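Local coordinates for protein succinyl-CoA ligase (ADP-forming) subunit alpha (Methanosaeta concilii, PDB 6HXI) that binds coenzyme A and joins, in a single chain, a succinyl-CoA ligase-like module to a region related to the C-terminal domain of citrate synthase, at residues Asn153-Ile158 with Met181-Phe186; Gly142-Gly147 with Asp194-Gly199. All blocks are in the same frame, centred on the assembly; numbering follows the deposited sequence.

The two contacts lie in the same part of the fold, their centres about 10 Å apart. Along the chain the order is 142-147, 153-158, 181-186, 194-199, so that contact 2 brackets both segments of contact 1. Contact 2 pairs strand 143-145 with strand 196-201 in a six-stranded mixed sheet; contact 1 sets the turn after strand 149-150 against helix 179-192, which leads into strand 196-201. Met144 couples them: its CG lies 3.7 Å from Phe186 CE2, and its CE meets Ala155 CB. The pair is a compact example of an alpha/beta fold in which sheet, helix and connecting turn pack through common side chains such as Met144, with the side chain of Leu182 about 8 Å from bound coenzyme A.

Contact 1. Residues Asn153-Ile158 with Met181-Phe186; sequences NTAGTI and MLNEAF
Leu182 is the first residue of the helical segment to touch the turn, its CD2 methyl lying 3.8 Å from CG2 of Thr154. That methyl of Thr154 faces the helix, while its OG1 is hydrogen-bonded to the carbonyl of Ile151. Next comes Asn183. With CG anti to the backbone N (chi1 -160°), its amide reaches out to the backbone of Ala155, where OD1 lies 3.5 Å from CA. The contact is one of packing; the polar ends are engaged elsewhere: OD1 accepts from ND2 of Asn160, and ND2 donates to Ile342 O of the neighbouring Citrate lyase chain. One helical turn after Leu182, Phe186 presents its ring edge to two methyls close to the ring plane. CD2 is 4.1 Å from CB of Ala155, and neighbouring CE2 approaches CG2 of Thr154, whose side chain runs at about a right angle to that of Phe186. On one face of the ring, Leu182 O stands 3.3 Å above the plane, displaced toward the rim. The arrangement illustrates a type II beta turn, Asn153 to Gly156, closed by a Gly156 N to Asn153 O bond and packed by its two central residues against helix 179-192.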
ATOM      1  N   ASN B 153      27.363  -5.071  37.539  1.00 39.16           N
ATOM      2  CA  ASN B 153      27.062  -3.803  38.218  1.00 38.40           C
ATOM      3  C   ASN B 153      27.975  -3.460  39.385  1.00 43.15           C
ATOM      4  O   ASN B 153      27.756  -2.428  40.027  1.00 42.83           O
ATOM      5  CB  ASN B 153      25.622  -3.808  38.693  1.00 34.63           C
ATOM      6  CG  ASN B 153      24.622  -3.870  37.557  1.00 49.58           C
ATOM      7  OD1 ASN B 153      24.590  -3.011  36.692  1.00 41.75           O
ATOM      8  ND2 ASN B 153      23.722  -4.847  37.594  1.00 39.42           N
ATOM      9  N   THR B 154      28.989  -4.297  39.682  1.00 39.67           N
ATOM     10  CA  THR B 154      29.879  -4.024  40.824  1.00 39.24           C
ATOM     11  C   THR B 154      30.456  -2.618  40.778  1.00 44.77           C
ATOM     12  O   THR B 154      31.063  -2.232  39.774  1.00 42.39           O
ATOM     13  CB  THR B 154      30.962  -5.065  40.938  1.00 38.40           C
ATOM     14  OG1 THR B 154      30.344  -6.342  40.987  1.00 34.68           O
ATOM     15  CG2 THR B 154      31.846  -4.862  42.162  1.00 42.27           C
ATOM     16  N   ALA B 155      30.247  -1.866  41.882  1.00 43.45           N
ATOM     17  CA  ALA B 155      30.725  -0.500  42.153  1.00 43.76           C
ATOM     18  C   ALA B 155      29.928   0.617  41.459  1.00 46.17           C
ATOM     19  O   ALA B 155      30.379   1.754  41.417  1.00 45.22           O
ATOM     20  CB  ALA B 155      32.213  -0.361  41.874  1.00 45.25           C
ATOM     21  N   GLY B 156      28.728   0.291  40.991  1.00 43.49           N
ATOM     22  CA  GLY B 156      27.743   1.238  40.487  1.00 43.18           C
ATOM     23  C   GLY B 156      28.095   2.186  39.372  1.00 47.45           C
ATOM     24  O   GLY B 156      28.508   1.760  38.292  1.00 48.34           O
ATOM     25  N   THR B 157      27.822   3.470  39.586  1.00 43.15           N
ATOM     26  CA  THR B 157      28.006   4.514  38.563  1.00 42.79           C
ATOM     27  C   THR B 157      29.456   4.852  38.297  1.00 47.85           C
ATOM     28  O   THR B 157      30.298   4.668  39.178  1.00 47.88           O
ATOM     29  CB  THR B 157      27.191   5.776  38.921  1.00 44.37           C
ATOM     30  OG1 THR B 157      27.741   6.400  40.085  1.00 43.91           O
ATOM     31  CG2 THR B 157      25.705   5.470  39.155  1.00 39.62           C
ATOM     32  N   ILE B 158      29.742   5.430  37.109  1.00 45.00           N
ATOM     33  CA  ILE B 158      31.102   5.870  36.754  1.00 45.09           C
ATOM     34  C   ILE B 158      31.559   6.993  37.696  1.00 50.34           C
ATOM     35  O   ILE B 158      32.752   7.067  38.027  1.00 50.84           O
ATOM     36  CB  ILE B 158      31.219   6.191  35.231  1.00 47.78           C
ATOM     37  CG1 ILE B 158      31.433   4.896  34.426  1.00 47.47           C
ATOM     38  CG2 ILE B 158      32.324   7.181  34.897  1.00 51.28           C
ATOM     39  CD1 ILE B 158      32.753   4.133  34.634  1.00 48.54           C
ATOM     40  N   MET B 181      27.421  -3.475  50.722  1.00 41.70           N
ATOM     41  CA  MET B 181      28.480  -3.144  51.665  1.00 42.26           C
ATOM     42  C   MET B 181      29.842  -3.240  51.027  1.00 45.53           C
ATOM     43  O   MET B 181      30.755  -2.575  51.492  1.00 47.02           O
ATOM     44  CB  MET B 181      28.371  -3.958  52.947  1.00 45.39           C
ATOM     45  CG  MET B 181      27.182  -3.556  53.812  1.00 49.91           C
ATOM     46  SD  MET B 181      26.890  -1.769  53.989  1.00 54.01           S
ATOM     47  CE  MET B 181      28.382  -1.252  54.707  1.00 52.30           C
ATOM     48  N   LEU B 182      29.969  -4.007  49.915  1.00 41.64           N
ATOM     49  CA  LEU B 182      31.209  -4.094  49.126  1.00 41.39           C
ATOM     50  C   LEU B 182      31.458  -2.707  48.493  1.00 42.68           C
ATOM     51  O   LEU B 182      32.591  -2.240  48.467  1.00 41.95           O
ATOM     52  CB  LEU B 182      31.095  -5.201  48.038  1.00 40.29           C
ATOM     53  CG  LEU B 182      32.202  -5.318  46.975  1.00 44.43           C
ATOM     54  CD1 LEU B 182      33.396  -6.060  47.509  1.00 45.77           C
ATOM     55  CD2 LEU B 182      31.692  -6.054  45.754  1.00 43.84           C
ATOM     56  N   ASN B 183      30.386  -2.036  48.071  1.00 40.24           N
ATOM     57  CA  ASN B 183      30.496  -0.714  47.461  1.00 40.81           C
ATOM     58  C   ASN B 183      30.787   0.359  48.485  1.00 45.80           C
ATOM     59  O   ASN B 183      31.589   1.250  48.219  1.00 44.88           O
ATOM     60  CB  ASN B 183      29.290  -0.376  46.591  1.00 36.84           C
ATOM     61  CG  ASN B 183      29.558   0.723  45.599  1.00 54.38           C
ATOM     62  OD1 ASN B 183      30.710   1.026  45.267  1.00 46.61           O
ATOM     63  ND2 ASN B 183      28.497   1.337  45.088  1.00 39.74           N
ATOM     64  N   GLU B 184      30.164   0.267  49.664  1.00 45.37           N
ATOM     65  CA  GLU B 184      30.440   1.173  50.780  1.00 45.79           C
ATOM     66  C   GLU B 184      31.902   0.958  51.228  1.00 51.11           C
ATOM     67  O   GLU B 184      32.613   1.937  51.463  1.00 52.96           O
ATOM     68  CB  GLU B 184      29.460   0.942  51.949  1.00 46.98           C
ATOM     69  CG  GLU B 184      29.429   2.078  52.963  1.00 51.72           C
ATOM     70  CD  GLU B 184      28.926   3.410  52.431  1.00 65.16           C
ATOM     71  OE1 GLU B 184      29.555   4.448  52.738  1.00 57.04           O
ATOM     72  OE2 GLU B 184      27.932   3.414  51.672  1.00 62.41           O
ATOM     73  N   ALA B 185      32.354  -0.312  51.290  1.00 47.83           N
ATOM     74  CA  ALA B 185      33.736  -0.658  51.673  1.00 50.14           C
ATOM     75  C   ALA B 185      34.750  -0.077  50.690  1.00 52.30           C
ATOM     76  O   ALA B 185      35.767   0.417  51.128  1.00 51.90           O
ATOM     77  CB  ALA B 185      33.908  -2.163  51.774  1.00 50.99           C
ATOM     78  N   PHE B 186      34.455  -0.095  49.380  1.00 48.70           N
ATOM     79  CA  PHE B 186      35.322   0.510  48.358  1.00 49.82           C
ATOM     80  C   PHE B 186      35.558   2.005  48.664  1.00 55.88           C
ATOM     81  O   PHE B 186      36.705   2.475  48.614  1.00 56.61           O
ATOM     82  CB  PHE B 186      34.736   0.303  46.944  1.00 50.15           C
ATOM     83  CG  PHE B 186      34.863  -1.106  46.391  1.00 50.95           C
ATOM     84  CD1 PHE B 186      35.725  -2.035  46.982  1.00 54.87           C
ATOM     85  CD2 PHE B 186      34.135  -1.501  45.281  1.00 51.25           C
ATOM     86  CE1 PHE B 186      35.832  -3.339  46.481  1.00 54.14           C
ATOM     87  CE2 PHE B 186      34.253  -2.803  44.774  1.00 53.57           C
ATOM     88  CZ  PHE B 186      35.119  -3.701  45.366  1.00 52.58           C
TER

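Contact 2. Residues Gly142-Gly147 with Asp194-Gly199; sequences GGMTAG and DGIYEG
Thr145 and Glu198 face each other as a non-hydrogen-bonded pair of an antiparallel beta bridge, with Met144 and Gly199 as the adjoining hydrogen-bonded pair. Strand 143-145 is thereby added antiparallel to the sheet of the alpha/beta fold. The Thr145 and Glu198 side chains share one face of the sheet and cross obliquely. In Glu198 the chain sets off on the side of CB opposite the backbone N (chi1 -164°) and continues extended, which carries OE2 to 2.9 Å from Thr145 OG1. The same OG1 is also hydrogen-bonded to the carbonyl O of Phe9, so its one proton has two acceptors within reach, while OE1 forms a salt bridge with Arg218; both ends of the carboxylate thus have polar company in this buried place. Tyr197 runs alongside Thr145 and points the same way; its CE1 comes within 4.2 Å of Thr145 CG2.

Met144 points to the other face of the sheet. There the end of Ile196 comes nearer, CD1 lying 4.0 Å from Ala146 CB, with Met144 CG a little farther from the same methyl. Phe186 and Ile189 of helix 179-192 also pack against Ile196.

The backbone fixes this register. Met144 and Gly199 exchange two N-H to O bonds, each 2.8 Å between N and O, and Gly143, lacking a side chain, brings its CA to 3.1 Å from Gly199 O. Where the chain turns a corner at Tyr197, Ala146 N still donates to Tyr197 O, with 2.8 Å between the two atoms.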
ATOM      1  N   GLY B 142      29.035  -9.330  42.571  1.00 40.66           N
ATOM      2  CA  GLY B 142      30.248  -9.908  42.019  1.00 40.83           C
ATOM      3  C   GLY B 142      31.476  -9.453  42.780  1.00 47.13           C
ATOM      4  O   GLY B 142      31.760  -9.919  43.881  1.00 46.83           O
ATOM      5  N   GLY B 143      32.214  -8.556  42.156  1.00 45.81           N
ATOM      6  CA  GLY B 143      33.483  -8.047  42.640  1.00 46.15           C
ATOM      7  C   GLY B 143      34.233  -7.381  41.506  1.00 48.67           C
ATOM      8  O   GLY B 143      33.680  -7.187  40.413  1.00 48.29           O
ATOM      9  N   MET B 144      35.471  -6.977  41.769  1.00 44.16           N
ATOM     10  CA  MET B 144      36.288  -6.295  40.773  1.00 44.55           C
ATOM     11  C   MET B 144      37.753  -6.241  41.118  1.00 48.12           C
ATOM     12  O   MET B 144      38.105  -6.324  42.285  1.00 49.71           O
ATOM     13  CB  MET B 144      35.751  -4.871  40.467  1.00 46.41           C
ATOM     14  CG  MET B 144      35.747  -3.888  41.623  1.00 49.82           C
ATOM     15  SD  MET B 144      36.118  -2.179  41.074  1.00 55.06           S
ATOM     16  CE  MET B 144      34.819  -1.870  39.896  1.00 51.05           C
ATOM     17  N   THR B 145      38.598  -6.101  40.093  1.00 44.20           N
ATOM     18  CA  THR B 145      40.036  -5.844  40.188  1.00 44.68           C
ATOM     19  C   THR B 145      40.120  -4.388  39.718  1.00 46.70           C
ATOM     20  O   THR B 145      39.754  -4.088  38.569  1.00 44.63           O
ATOM     21  CB  THR B 145      40.887  -6.795  39.315  1.00 50.60           C
ATOM     22  OG1 THR B 145      40.639  -8.152  39.690  1.00 54.31           O
ATOM     23  CG2 THR B 145      42.383  -6.509  39.441  1.00 51.30           C
ATOM     24  N   ALA B 146      40.519  -3.478  40.615  1.00 43.34           N
ATOM     25  CA  ALA B 146      40.634  -2.061  40.320  1.00 44.07           C
ATOM     26  C   ALA B 146      41.583  -1.800  39.153  1.00 51.46           C
ATOM     27  O   ALA B 146      42.664  -2.368  39.088  1.00 54.75           O
ATOM     28  CB  ALA B 146      41.077  -1.310  41.548  1.00 46.14           C
ATOM     29  N   GLY B 147      41.116  -1.024  38.196  1.00 48.09           N
ATOM     30  CA  GLY B 147      41.850  -0.704  36.984  1.00 48.17           C
ATOM     31  C   GLY B 147      41.945  -1.819  35.963  1.00 52.31           C
ATOM     32  O   GLY B 147      42.648  -1.649  34.968  1.00 53.92           O
ATOM     33  N   ASP B 194      45.468   3.425  50.002  1.00 57.66           N
ATOM     34  CA  ASP B 194      45.647   3.675  48.567  1.00 57.04           C
ATOM     35  C   ASP B 194      44.540   2.987  47.750  1.00 59.17           C
ATOM     36  O   ASP B 194      44.589   2.958  46.524  1.00 56.50           O
ATOM     37  CB  ASP B 194      47.055   3.329  48.060  1.00 60.58           C
ATOM     38  CG  ASP B 194      47.586   1.933  48.343  1.00 75.91           C
ATOM     39  OD1 ASP B 194      46.829   1.108  48.916  1.00 75.81           O
ATOM     40  OD2 ASP B 194      48.766   1.669  48.009  1.00 81.92           O
ATOM     41  N   GLY B 195      43.548   2.452  48.458  1.00 55.57           N
ATOM     42  CA  GLY B 195      42.394   1.799  47.863  1.00 54.01           C
ATOM     43  C   GLY B 195      42.563   0.314  47.638  1.00 55.33           C
ATOM     44  O   GLY B 195      43.626  -0.253  47.909  1.00 55.92           O
ATOM     45  N   ILE B 196      41.506  -0.318  47.145  1.00 49.03           N
ATOM     46  CA  ILE B 196      41.540  -1.744  46.845  1.00 48.54           C
ATOM     47  C   ILE B 196      42.374  -2.056  45.602  1.00 53.95           C
ATOM     48  O   ILE B 196      42.429  -1.280  44.651  1.00 52.84           O
ATOM     49  CB  ILE B 196      40.128  -2.423  46.740  1.00 48.20           C
ATOM     50  CG1 ILE B 196      39.281  -1.862  45.588  1.00 45.80           C
ATOM     51  CG2 ILE B 196      39.359  -2.382  48.052  1.00 50.54           C
ATOM     52  CD1 ILE B 196      38.910  -2.840  44.517  1.00 37.77           C
ATOM     53  N   TYR B 197      42.996  -3.225  45.623  1.00 51.99           N
ATOM     54  CA  TYR B 197      43.630  -3.831  44.475  1.00 51.69           C
ATOM     55  C   TYR B 197      42.456  -4.642  43.856  1.00 53.55           C
ATOM     56  O   TYR B 197      42.115  -4.455  42.689  1.00 51.99           O
ATOM     57  CB  TYR B 197      44.760  -4.782  44.913  1.00 53.18           C
ATOM     58  CG  TYR B 197      45.382  -5.523  43.753  1.00 55.00           C
ATOM     59  CD1 TYR B 197      44.843  -6.723  43.297  1.00 55.76           C
ATOM     60  CD2 TYR B 197      46.490  -5.008  43.084  1.00 57.45           C
ATOM     61  CE1 TYR B 197      45.373  -7.381  42.187  1.00 56.34           C
ATOM     62  CE2 TYR B 197      47.042  -5.668  41.987  1.00 58.97           C
ATOM     63  CZ  TYR B 197      46.485  -6.862  41.550  1.00 67.89           C
ATOM     64  OH  TYR B 197      47.029  -7.534  40.479  1.00 72.46           O
ATOM     65  N   GLU B 198      41.818  -5.496  44.685  1.00 49.12           N
ATOM     66  CA  GLU B 198      40.709  -6.366  44.313  1.00 48.54           C
ATOM     67  C   GLU B 198      39.681  -6.432  45.452  1.00 52.56           C
ATOM     68  O   GLU B 198      40.046  -6.361  46.629  1.00 55.13           O
ATOM     69  CB  GLU B 198      41.266  -7.771  44.020  1.00 50.04           C
ATOM     70  CG  GLU B 198      40.326  -8.688  43.276  1.00 57.19           C
ATOM     71  CD  GLU B 198      40.979  -9.979  42.834  1.00 97.90           C
ATOM     72  OE1 GLU B 198      41.019 -10.927  43.649  1.00 82.22           O
ATOM     73  OE2 GLU B 198      41.459 -10.044  41.677  1.00111.60           O
ATOM     74  N   GLY B 199      38.422  -6.605  45.090  1.00 45.04           N
ATOM     75  CA  GLY B 199      37.321  -6.741  46.039  1.00 44.51           C
ATOM     76  C   GLY B 199      36.314  -7.778  45.579  1.00 45.98           C
ATOM     77  O   GLY B 199      35.974  -7.804  44.398  1.00 42.47           O
TER